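Local coordinates for protein putative acetyltransferase (Nocardia farcinica, PDB 3D9W) that probably transfers acetyl groups from acetyl-coenzyme A to arylamine substrates, at residues Y9-A14 and L88-L93; T37-V42 and P143-E148; D160-L165 and H180-D185; T220-Q225 and G282-R287. All blocks are in the same frame, centred on the assembly; numbering follows the deposited sequence.

Overall arrangement
Contacts 1, 2 and 3 form a connected series through the molecule. Contact 1 seats the N-terminal segment on helix 82-95, whose residues Phe89 and Leu93 pack against helix 35-48 of contact 2, with Leu93 CD2 3.6 Å from Leu38 CD1. Contact 2 then reaches the eight-stranded sheet that holds contact 3: Pro143 CG lies 3.5 Å from Phe163 CZ. Centres of successive contacts in this series are 16 Å apart. Contact 4, on the four-stranded sheet, stands off, its nearest atoms about 8 Å from contact 3 and about 14 Å from contact 1. As in relatives, the catalytic cysteine probably lies at the start of helix 82-95, on which contact 1 packs directly and helix 35-48 through Leu38, Leu41 and Val42.

Contact 1 of 4, residues Y9-A14 and L88-L93; sequences YHWNGA and LFAAAL
Trp11 and Ala90 make the main side-chain contact between the N-terminal loop and helix 82-95. The Trp11 side chain leaves the backbone with CG anti to the carbonyl carbon (chi1 -49°), and a chi2 of 84° sets the indole across the CA-CB-CG plane. The CG, CD2 and CE3 corner of the ring thereby meets the Ala90 methyl, while the rest of the indole runs on away from the helix segment. Ala90 CB is 3.6 Å from Trp11 CG and 3.7 Å from Trp11 CE3, an oblique approach. Phe203 also meets the indole, its plane inclined at about 45°.

Beyond the tryptophan, the chain turns through Asn12, whose phi and psi are both positive, and comes close to Ala91. The Ala91 methyl rests against backbone, with CB 3.6 Å from Trp11 O, and Gly13 CA is 3.6 Å from Ala91 O. The CA atoms of Gly13 and Ala91 approach to 4.1 Å, a closeness made possible by two small residues. No hydrogen bond joins the two segments directly. Polar ties come in part from residues just after the helix segment: Glu94 accepts from the backbone N of both Trp11 and Gly13, one carboxylate oxygen to each, and Arg95 NH1 donates to Gly13 O.

Small residues on one side of helix 82-95 thus receive an irregular N-terminal loop, an arrangement belonging to the helical N-terminal domain of the arylamine N-acetyltransferase fold.

Contact 2 of 4, residues T37-V42 and P143-E148; sequences TLRELV and PLRPYE
Arg39 and Arg145 meet with their guanidinium planes almost parallel, 11° apart, although the two side chains run at a slant to one another. The overlap is displaced: Arg145 CD sits above one face of the Arg39 guanidinium, toward its rim, and is 3.3 Å from Arg39 NH2. Arg39 NH2 in turn lies over a face of the Arg145 group. Since both groups carry donors alone, no hydrogen bond joins them, and the like charges would be expected to disfavour the pairing somewhat.

What directs Arg145 is a backbone acceptor. Bends at chi2 (-126°) and chi3 fold its chain back to the helix, where NH2 and NE both point at Arg39 O, at 2.7 Å and 3.2 Å respectively; both bonds are bent and weak. Glu40, close by in sequence, directs its carboxylate elsewhere, to Arg44 and the backbone N of Ala28.

These contacts join helix 35-48, from the helical part of the arylamine N-acetyltransferase fold, to the loop that leads into edge strand 147-148 of the eight-stranded sheet.

The inner half of the interface is apolar. Val42 divides its methyls between two parts of the loop: CG1, anti to the backbone N, reaches the peptide groups, 3.5 Å from Pro143 O, whereas CG2 touches the Pro146 ring, 3.8 Å from its CD. The same Pro146 ring extends toward Leu38, CG to CG 4.2 Å, and crosses the aliphatic part of Arg39 at about a right angle, with Arg39 CG 4.1 Å from Pro146 CD. Leu38 also touches Trp133 and Cys135 of strand 132-135.

Contact 3 of 4, residues D160-L165 and H180-D185; sequences DWRFRL and HQFGRD
Two first torsions bring Arg162 and Phe182 together: CG of Phe182 is anti to its backbone N (chi1 -170°), while CG of Arg162 is anti to its carbonyl carbon. The side chains consequently run side by side in the same direction, and bends at chi2 and chi3 lay the guanidinium over the phenyl face. Arg162 CZ is 3.7 Å from the centroid of the Phe182 ring and 12° off its normal, a cation-pi interaction, although the planes remain tilted by 31°. The main polar partner of Arg162 is Glu155, whose OE2 forms a salt bridge with NE, and Trp187 meets the Phe182 ring edge-to-face.

The backbones pair beside this. His180 N donates to Arg164 O at 2.7 Å, with a weak return bond from Arg164 N to His180 O, and Phe182 N donates to Arg162 O at 3.2 Å. Water 1 donates to Arg162 O as well, at 3.0 Å. In the non-hydrogen-bonded pair, Phe163 CE1 touches Gln181 CB at 3.8 Å on the sheet face away from Arg164 and His180.

Such alternation of hydrogen-bonded and non-hydrogen-bonded pairs is that of an antiparallel beta hairpin, here strands 161-169 and 175-183 of the eight-stranded sheet.

Contact 4 of 4, residues T220-Q225 and G282-R287; sequences TRPFLQ and GSWLER
Thr220 approaches Trp284 through its carbonyl, Thr220 O lying 4.1 Å from Trp284 CB, while its hydroxyl is engaged by Pro217 O. At Arg221 the contact passes to the base of the side chain: Arg221 CB reaches Trp284 CE3 at 3.5 Å, coming in obliquely to the indole. Farther out, Arg221 NH1 lies 6.4 Å from Arg287 NH1, too far for contact between these like charges.

Pro222 makes the central contact. Its CD stands over the six-membered ring of Trp284, 3.3 Å from the centroid and 8° off the normal, a CH-pi interaction, and its CG follows along the same face, 3.7 Å from Trp284 CZ2. Leu285 CG covers the opposite face from within the C-terminal segment, sandwiching the indole between proline and leucine. Trp284 NE1 donates to Leu279 O, which helps fix the ring's rotation.

This is surface packing that joins the C-terminal tail, beyond helix 273-280, to the lead-in of edge strand 223-227 in the four-stranded antiparallel sheet. Asn53 hydrogen-bonds to that lead-in, ND2 to Arg221 O and OD1 to Phe223 N. From Phe223 onward the chain enters the strand, where Leu224 pairs through its backbone with Leu235 and packs on Ile263 of helix 259-265.

Contact 1 of 4, residues Y9-A14 and L88-L93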
# COMPACT_ATOMS: atom_id res chain seq x y z
N TYR A 9 -21.48 2.72 -0.67
CA TYR A 9 -20.65 3.82 -0.22
C TYR A 9 -19.78 3.50 0.97
O TYR A 9 -19.15 4.39 1.55
CB TYR A 9 -21.52 5.04 0.10
CG TYR A 9 -22.33 5.53 -1.07
CD1 TYR A 9 -23.51 4.90 -1.44
CD2 TYR A 9 -21.89 6.60 -1.83
CE1 TYR A 9 -24.25 5.33 -2.54
CE2 TYR A 9 -22.61 7.05 -2.93
CZ TYR A 9 -23.79 6.41 -3.29
OH TYR A 9 -24.47 6.83 -4.40
N HIS A 10 -19.73 2.22 1.35
CA HIS A 10 -18.94 1.82 2.50
C HIS A 10 -17.93 0.73 2.18
O HIS A 10 -17.62 0.50 1.01
CB HIS A 10 -19.90 1.41 3.61
CG HIS A 10 -20.96 2.44 3.88
ND1 HIS A 10 -20.81 3.43 4.82
CD2 HIS A 10 -22.14 2.68 3.25
CE1 HIS A 10 -21.86 4.24 4.77
NE2 HIS A 10 -22.67 3.81 3.83
N TRP A 11 -17.40 0.05 3.19
CA TRP A 11 -16.37 -0.93 2.88
C TRP A 11 -16.56 -2.38 3.28
O TRP A 11 -15.59 -3.07 3.61
CB TRP A 11 -15.05 -0.40 3.44
CG TRP A 11 -14.86 1.01 3.00
CD1 TRP A 11 -15.37 2.13 3.59
CD2 TRP A 11 -14.24 1.44 1.79
NE1 TRP A 11 -15.12 3.24 2.81
CE2 TRP A 11 -14.42 2.84 1.70
CE3 TRP A 11 -13.55 0.78 0.76
CZ2 TRP A 11 -13.94 3.58 0.62
CZ3 TRP A 11 -13.07 1.53 -0.31
CH2 TRP A 11 -13.26 2.91 -0.37
N ASN A 12 -17.81 -2.84 3.24
CA ASN A 12 -18.16 -4.21 3.59
C ASN A 12 -17.41 -4.74 4.81
O ASN A 12 -16.82 -5.81 4.75
CB ASN A 12 -17.91 -5.16 2.41
CG ASN A 12 -18.69 -4.76 1.16
OD1 ASN A 12 -19.84 -4.29 1.24
ND2 ASN A 12 -18.07 -4.95 -0.02
N GLY A 13 -17.44 -3.99 5.91
CA GLY A 13 -16.76 -4.43 7.11
C GLY A 13 -17.33 -5.72 7.68
O GLY A 13 -16.61 -6.53 8.29
N ALA A 14 -18.63 -5.94 7.48
CA ALA A 14 -19.27 -7.14 7.98
C ALA A 14 -18.54 -8.40 7.53
O ALA A 14 -18.14 -9.22 8.35
CB ALA A 14 -20.71 -7.19 7.50
N LEU A 88 -8.73 -4.10 2.39
CA LEU A 88 -8.80 -4.89 3.60
C LEU A 88 -8.75 -3.97 4.81
O LEU A 88 -9.53 -4.11 5.75
CB LEU A 88 -7.63 -5.87 3.65
CG LEU A 88 -7.65 -6.91 4.76
CD1 LEU A 88 -8.89 -7.76 4.63
CD2 LEU A 88 -6.39 -7.76 4.69
N PHE A 89 -7.83 -3.00 4.77
CA PHE A 89 -7.67 -2.05 5.86
C PHE A 89 -8.95 -1.24 6.08
O PHE A 89 -9.32 -0.95 7.22
CB PHE A 89 -6.50 -1.10 5.58
CG PHE A 89 -6.01 -0.37 6.79
CD1 PHE A 89 -5.34 -1.05 7.80
CD2 PHE A 89 -6.24 0.98 6.93
CE1 PHE A 89 -4.90 -0.38 8.94
CE2 PHE A 89 -5.80 1.65 8.07
CZ PHE A 89 -5.13 0.97 9.07
N ALA A 90 -9.62 -0.87 5.00
CA ALA A 90 -10.86 -0.10 5.13
C ALA A 90 -11.93 -0.90 5.88
O ALA A 90 -12.61 -0.37 6.76
CB ALA A 90 -11.36 0.30 3.74
N ALA A 91 -12.07 -2.17 5.52
CA ALA A 91 -13.05 -3.05 6.17
C ALA A 91 -12.82 -3.07 7.68
O ALA A 91 -13.76 -2.90 8.45
CB ALA A 91 -12.94 -4.44 5.61
N ALA A 92 -11.58 -3.26 8.10
CA ALA A 92 -11.24 -3.29 9.52
C ALA A 92 -11.57 -1.96 10.18
O ALA A 92 -12.22 -1.92 11.23
CB ALA A 92 -9.78 -3.61 9.70
N LEU A 93 -11.12 -0.87 9.56
CA LEU A 93 -11.37 0.47 10.08
C LEU A 93 -12.84 0.66 10.35
O LEU A 93 -13.24 1.05 11.45
CB LEU A 93 -10.89 1.53 9.09
CG LEU A 93 -9.39 1.63 8.89
CD1 LEU A 93 -9.09 2.70 7.86
CD2 LEU A 93 -8.74 1.96 10.22

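Contact 2 of 4, residues T37-V42 and P143-E148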
# COMPACT_ATOMS: atom_id res chain seq x y z
N THR A 37 -5.60 3.72 18.54
CA THR A 37 -5.82 2.50 17.80
C THR A 37 -5.39 2.67 16.34
O THR A 37 -4.69 1.82 15.78
CB THR A 37 -7.31 2.09 17.86
OG1 THR A 37 -7.57 1.47 19.12
CG2 THR A 37 -7.66 1.14 16.72
N LEU A 38 -5.82 3.77 15.72
CA LEU A 38 -5.47 4.03 14.33
C LEU A 38 -3.97 4.05 14.14
O LEU A 38 -3.46 3.53 13.16
CB LEU A 38 -6.06 5.36 13.85
CG LEU A 38 -5.94 5.65 12.36
CD1 LEU A 38 -6.70 4.61 11.56
CD2 LEU A 38 -6.49 7.02 12.09
N ARG A 39 -3.26 4.67 15.07
CA ARG A 39 -1.81 4.73 14.96
C ARG A 39 -1.17 3.35 15.06
O ARG A 39 -0.06 3.16 14.58
CB ARG A 39 -1.23 5.65 16.04
CG ARG A 39 -1.30 7.14 15.71
CD ARG A 39 -0.78 7.97 16.87
NE ARG A 39 0.54 7.52 17.34
CZ ARG A 39 1.71 7.99 16.90
NH1 ARG A 39 1.74 8.94 15.96
NH2 ARG A 39 2.84 7.51 17.40
N GLU A 40 -1.87 2.40 15.67
CA GLU A 40 -1.33 1.04 15.78
C GLU A 40 -1.78 0.17 14.62
O GLU A 40 -1.03 -0.68 14.15
CB GLU A 40 -1.74 0.37 17.08
CG GLU A 40 -0.83 -0.80 17.44
CD GLU A 40 -1.45 -1.73 18.45
OE1 GLU A 40 -2.07 -1.21 19.41
OE2 GLU A 40 -1.30 -2.96 18.30
N LEU A 41 -3.00 0.38 14.17
CA LEU A 41 -3.52 -0.39 13.05
C LEU A 41 -2.61 -0.17 11.86
O LEU A 41 -2.15 -1.13 11.23
CB LEU A 41 -4.94 0.07 12.72
CG LEU A 41 -6.01 -0.24 13.78
CD1 LEU A 41 -7.38 0.27 13.31
CD2 LEU A 41 -6.07 -1.74 14.01
N VAL A 42 -2.32 1.09 11.56
CA VAL A 42 -1.45 1.44 10.44
C VAL A 42 -0.06 0.84 10.55
O VAL A 42 0.50 0.32 9.58
CB VAL A 42 -1.32 2.95 10.32
CG1 VAL A 42 -0.40 3.30 9.16
CG2 VAL A 42 -2.68 3.56 10.11
N PRO A 143 3.73 5.24 4.92
CA PRO A 143 4.11 5.49 6.32
C PRO A 143 3.52 4.49 7.30
O PRO A 143 2.38 4.06 7.13
CB PRO A 143 3.58 6.89 6.55
CG PRO A 143 3.72 7.51 5.24
CD PRO A 143 3.18 6.46 4.32
N LEU A 144 4.28 4.14 8.33
CA LEU A 144 3.81 3.20 9.35
C LEU A 144 2.95 3.83 10.44
O LEU A 144 2.71 3.22 11.48
CB LEU A 144 4.99 2.44 9.97
CG LEU A 144 6.23 3.23 10.39
CD1 LEU A 144 5.89 4.18 11.52
CD2 LEU A 144 7.32 2.25 10.81
N ARG A 145 2.49 5.06 10.19
CA ARG A 145 1.61 5.81 11.10
C ARG A 145 0.85 6.73 10.18
O ARG A 145 1.38 7.18 9.17
CB ARG A 145 2.40 6.67 12.10
CG ARG A 145 3.43 5.92 12.92
CD ARG A 145 3.24 6.14 14.40
NE ARG A 145 2.39 5.12 15.01
CZ ARG A 145 2.85 4.09 15.73
NH1 ARG A 145 4.15 3.94 15.91
NH2 ARG A 145 2.00 3.23 16.28
N PRO A 146 -0.41 7.02 10.50
CA PRO A 146 -1.17 7.91 9.62
C PRO A 146 -0.65 9.34 9.72
O PRO A 146 -0.10 9.75 10.74
CB PRO A 146 -2.59 7.78 10.16
CG PRO A 146 -2.36 7.62 11.63
CD PRO A 146 -1.21 6.64 11.68
N TYR A 147 -0.78 10.10 8.64
CA TYR A 147 -0.35 11.48 8.66
C TYR A 147 -1.57 12.37 8.55
O TYR A 147 -2.47 12.12 7.74
CB TYR A 147 0.65 11.77 7.54
CG TYR A 147 0.19 11.47 6.13
CD1 TYR A 147 0.35 10.20 5.58
CD2 TYR A 147 -0.33 12.48 5.33
CE1 TYR A 147 0.01 9.95 4.26
CE2 TYR A 147 -0.67 12.24 4.01
CZ TYR A 147 -0.50 10.98 3.48
OH TYR A 147 -0.82 10.76 2.16
N GLU A 148 -1.62 13.40 9.39
CA GLU A 148 -2.74 14.33 9.42
C GLU A 148 -2.94 15.03 8.08
O GLU A 148 -1.97 15.40 7.41
CB GLU A 148 -2.52 15.35 10.54
CG GLU A 148 -3.52 16.48 10.56
CD GLU A 148 -3.61 17.16 11.92
OE1 GLU A 148 -2.54 17.50 12.48
OE2 GLU A 148 -4.74 17.35 12.41

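Contact 3 of 4, residues D160-L165 and H180-D185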
# COMPACT_ATOMS: atom_id res chain seq x y z
N ASP A 160 10.76 6.69 11.93
CA ASP A 160 12.05 7.32 11.65
C ASP A 160 12.18 7.75 10.21
O ASP A 160 13.27 8.10 9.75
CB ASP A 160 13.20 6.39 11.98
CG ASP A 160 13.39 6.21 13.45
OD1 ASP A 160 13.31 7.22 14.18
OD2 ASP A 160 13.63 5.07 13.87
N TRP A 161 11.06 7.72 9.49
CA TRP A 161 11.05 8.11 8.09
C TRP A 161 10.61 9.56 8.00
O TRP A 161 9.66 9.95 8.67
CB TRP A 161 10.12 7.18 7.32
CG TRP A 161 10.45 5.73 7.58
CD1 TRP A 161 10.11 4.99 8.68
CD2 TRP A 161 11.27 4.88 6.77
NE1 TRP A 161 10.68 3.74 8.61
CE2 TRP A 161 11.40 3.65 7.45
CE3 TRP A 161 11.92 5.04 5.54
CZ2 TRP A 161 12.15 2.58 6.94
CZ3 TRP A 161 12.66 3.98 5.03
CH2 TRP A 161 12.77 2.77 5.73
N ARG A 162 11.31 10.34 7.19
CA ARG A 162 11.03 11.77 7.05
C ARG A 162 10.11 12.11 5.87
O ARG A 162 10.29 11.59 4.77
CB ARG A 162 12.35 12.52 6.90
CG ARG A 162 13.36 12.18 8.00
CD ARG A 162 14.80 12.20 7.48
NE ARG A 162 15.18 13.51 6.94
CZ ARG A 162 16.31 13.74 6.27
NH1 ARG A 162 17.17 12.75 6.06
NH2 ARG A 162 16.59 14.96 5.82
N PHE A 163 9.14 12.99 6.13
CA PHE A 163 8.16 13.41 5.14
C PHE A 163 7.87 14.91 5.17
O PHE A 163 8.39 15.66 6.01
CB PHE A 163 6.82 12.69 5.34
CG PHE A 163 6.91 11.20 5.25
CD1 PHE A 163 6.86 10.56 4.02
CD2 PHE A 163 7.05 10.43 6.40
CE1 PHE A 163 6.93 9.16 3.94
CE2 PHE A 163 7.13 9.04 6.33
CZ PHE A 163 7.07 8.41 5.10
N ARG A 164 7.00 15.32 4.25
CA ARG A 164 6.53 16.70 4.07
C ARG A 164 5.20 16.63 3.34
O ARG A 164 5.12 16.09 2.25
CB ARG A 164 7.50 17.51 3.20
CG ARG A 164 8.77 17.98 3.86
CD ARG A 164 9.69 18.63 2.83
NE ARG A 164 11.00 18.95 3.40
CZ ARG A 164 12.07 19.34 2.70
NH1 ARG A 164 11.99 19.45 1.37
NH2 ARG A 164 13.21 19.62 3.33
N LEU A 165 4.15 17.17 3.96
CA LEU A 165 2.85 17.19 3.32
C LEU A 165 2.69 18.60 2.77
O LEU A 165 2.87 19.59 3.49
CB LEU A 165 1.73 16.90 4.32
CG LEU A 165 0.56 16.06 3.78
CD1 LEU A 165 -0.68 16.36 4.59
CD2 LEU A 165 0.30 16.38 2.32
N HIS A 180 5.87 14.21 0.41
CA HIS A 180 7.28 14.10 0.06
C HIS A 180 7.99 13.13 0.99
O HIS A 180 7.85 13.22 2.19
CB HIS A 180 7.97 15.47 0.18
CG HIS A 180 7.49 16.48 -0.82
ND1 HIS A 180 8.03 16.60 -2.08
CD2 HIS A 180 6.53 17.44 -0.72
CE1 HIS A 180 7.43 17.59 -2.72
NE2 HIS A 180 6.52 18.12 -1.91
N GLN A 181 8.78 12.21 0.44
CA GLN A 181 9.50 11.26 1.27
C GLN A 181 10.99 11.41 1.02
O GLN A 181 11.38 11.80 -0.07
CB GLN A 181 9.10 9.83 0.93
CG GLN A 181 9.44 9.44 -0.50
CD GLN A 181 9.38 7.95 -0.74
OE1 GLN A 181 8.41 7.29 -0.40
NE2 GLN A 181 10.43 7.41 -1.35
N PHE A 182 11.80 11.12 2.03
CA PHE A 182 13.26 11.20 1.91
C PHE A 182 13.78 9.79 1.68
O PHE A 182 13.42 8.87 2.41
CB PHE A 182 13.89 11.77 3.18
CG PHE A 182 15.35 12.09 3.03
CD1 PHE A 182 15.75 13.23 2.32
CD2 PHE A 182 16.32 11.24 3.54
CE1 PHE A 182 17.11 13.50 2.12
CE2 PHE A 182 17.68 11.50 3.34
CZ PHE A 182 18.08 12.63 2.63
N GLY A 183 14.61 9.61 0.65
CA GLY A 183 15.12 8.28 0.35
C GLY A 183 16.38 8.21 -0.49
O GLY A 183 17.11 9.19 -0.63
N ARG A 184 16.64 7.02 -1.04
CA ARG A 184 17.83 6.75 -1.85
C ARG A 184 18.36 7.88 -2.71
O ARG A 184 19.57 7.97 -2.93
CB ARG A 184 17.59 5.54 -2.74
CG ARG A 184 17.05 4.31 -2.03
CD ARG A 184 17.76 3.07 -2.56
NE ARG A 184 18.02 3.17 -4.00
CZ ARG A 184 17.12 2.97 -4.95
NH1 ARG A 184 15.87 2.64 -4.63
NH2 ARG A 184 17.47 3.09 -6.22
N ASP A 185 17.46 8.72 -3.22
CA ASP A 185 17.88 9.85 -4.06
C ASP A 185 17.57 11.20 -3.43
O ASP A 185 17.37 12.18 -4.13
CB ASP A 185 17.21 9.77 -5.43
CG ASP A 185 18.14 10.17 -6.56
OD1 ASP A 185 18.71 11.29 -6.52
OD2 ASP A 185 18.31 9.36 -7.50
O HOH W 1 10.33 8.69 4.00

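Contact 4 of 4, residues T220-Q225 and G282-R287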
# COMPACT_ATOMS: atom_id res chain seq x y z
N THR A 220 3.97 -6.36 -15.77
CA THR A 220 5.17 -6.90 -16.39
C THR A 220 6.01 -7.80 -15.49
O THR A 220 5.72 -8.99 -15.38
CB THR A 220 6.01 -5.73 -16.94
OG1 THR A 220 6.47 -4.91 -15.86
CG2 THR A 220 5.14 -4.88 -17.89
N ARG A 221 7.05 -7.26 -14.85
CA ARG A 221 7.91 -8.06 -13.98
C ARG A 221 7.57 -7.99 -12.49
O ARG A 221 6.78 -7.14 -12.04
CB ARG A 221 9.37 -7.64 -14.14
CG ARG A 221 9.67 -6.21 -13.70
CD ARG A 221 9.93 -5.38 -14.92
NE ARG A 221 10.50 -4.08 -14.61
CZ ARG A 221 11.01 -3.26 -15.52
NH1 ARG A 221 11.01 -3.62 -16.81
NH2 ARG A 221 11.50 -2.07 -15.15
N PRO A 222 8.16 -8.89 -11.70
CA PRO A 222 7.94 -8.94 -10.27
C PRO A 222 8.31 -7.62 -9.61
O PRO A 222 9.30 -6.99 -9.98
CB PRO A 222 8.86 -10.06 -9.83
CG PRO A 222 8.76 -10.99 -10.94
CD PRO A 222 8.91 -10.08 -12.14
N PHE A 223 7.49 -7.20 -8.65
CA PHE A 223 7.75 -5.98 -7.90
C PHE A 223 7.28 -6.23 -6.47
O PHE A 223 6.08 -6.20 -6.18
CB PHE A 223 7.02 -4.79 -8.51
CG PHE A 223 7.41 -3.49 -7.90
CD1 PHE A 223 8.67 -2.95 -8.14
CD2 PHE A 223 6.56 -2.82 -7.04
CE1 PHE A 223 9.08 -1.78 -7.53
CE2 PHE A 223 6.95 -1.65 -6.42
CZ PHE A 223 8.21 -1.13 -6.66
N LEU A 224 8.23 -6.49 -5.58
CA LEU A 224 7.91 -6.78 -4.19
C LEU A 224 8.53 -5.82 -3.18
O LEU A 224 9.67 -5.37 -3.33
CB LEU A 224 8.38 -8.20 -3.85
CG LEU A 224 8.15 -9.29 -4.89
CD1 LEU A 224 8.76 -10.60 -4.42
CD2 LEU A 224 6.66 -9.44 -5.14
N GLN A 225 7.76 -5.49 -2.16
CA GLN A 225 8.27 -4.63 -1.12
C GLN A 225 7.89 -5.29 0.20
O GLN A 225 6.90 -6.02 0.27
CB GLN A 225 7.64 -3.25 -1.18
CG GLN A 225 7.84 -2.52 -2.47
CD GLN A 225 7.23 -1.14 -2.43
OE1 GLN A 225 7.74 -0.24 -1.77
NE2 GLN A 225 6.10 -0.98 -3.11
N GLY A 282 10.04 -16.78 -16.44
CA GLY A 282 9.13 -15.89 -17.15
C GLY A 282 9.78 -15.07 -18.25
O GLY A 282 10.92 -14.63 -18.11
N SER A 283 9.04 -14.85 -19.34
CA SER A 283 9.56 -14.08 -20.45
C SER A 283 9.92 -12.68 -20.00
O SER A 283 10.57 -11.93 -20.73
CB SER A 283 8.54 -14.00 -21.59
OG SER A 283 7.33 -13.40 -21.16
N TRP A 284 9.49 -12.32 -18.79
CA TRP A 284 9.78 -10.99 -18.25
C TRP A 284 11.29 -10.77 -18.09
O TRP A 284 11.80 -9.67 -18.34
CB TRP A 284 9.07 -10.78 -16.90
CG TRP A 284 9.49 -11.73 -15.79
CD1 TRP A 284 8.96 -12.96 -15.51
CD2 TRP A 284 10.50 -11.50 -14.80
NE1 TRP A 284 9.58 -13.51 -14.41
CE2 TRP A 284 10.53 -12.63 -13.96
CE3 TRP A 284 11.39 -10.44 -14.55
CZ2 TRP A 284 11.42 -12.73 -12.87
CZ3 TRP A 284 12.28 -10.55 -13.46
CH2 TRP A 284 12.28 -11.68 -12.64
N LEU A 285 11.99 -11.82 -17.67
CA LEU A 285 13.44 -11.75 -17.48
C LEU A 285 14.16 -11.29 -18.75
O LEU A 285 15.19 -10.60 -18.67
CB LEU A 285 14.00 -13.12 -17.09
CG LEU A 285 13.59 -13.76 -15.78
CD1 LEU A 285 13.97 -15.23 -15.82
CD2 LEU A 285 14.27 -13.07 -14.62
N GLU A 286 13.65 -11.67 -19.91
CA GLU A 286 14.29 -11.26 -21.15
C GLU A 286 14.35 -9.74 -21.29
O GLU A 286 15.21 -9.21 -21.98
CB GLU A 286 13.59 -11.90 -22.34
CG GLU A 286 13.58 -13.43 -22.25
CD GLU A 286 14.95 -13.98 -21.84
OE1 GLU A 286 15.92 -13.84 -22.63
OE2 GLU A 286 15.07 -14.56 -20.73
N ARG A 287 13.45 -9.05 -20.59
CA ARG A 287 13.39 -7.59 -20.61
C ARG A 287 14.37 -7.04 -19.57
O ARG A 287 14.00 -6.12 -18.80
CB ARG A 287 11.97 -7.11 -20.28
CG ARG A 287 10.84 -8.08 -20.66
CD ARG A 287 10.86 -8.44 -22.15
NE ARG A 287 11.03 -7.25 -22.98
CZ ARG A 287 10.17 -6.24 -23.03
NH1 ARG A 287 9.06 -6.26 -22.29
NH2 ARG A 287 10.43 -5.19 -23.81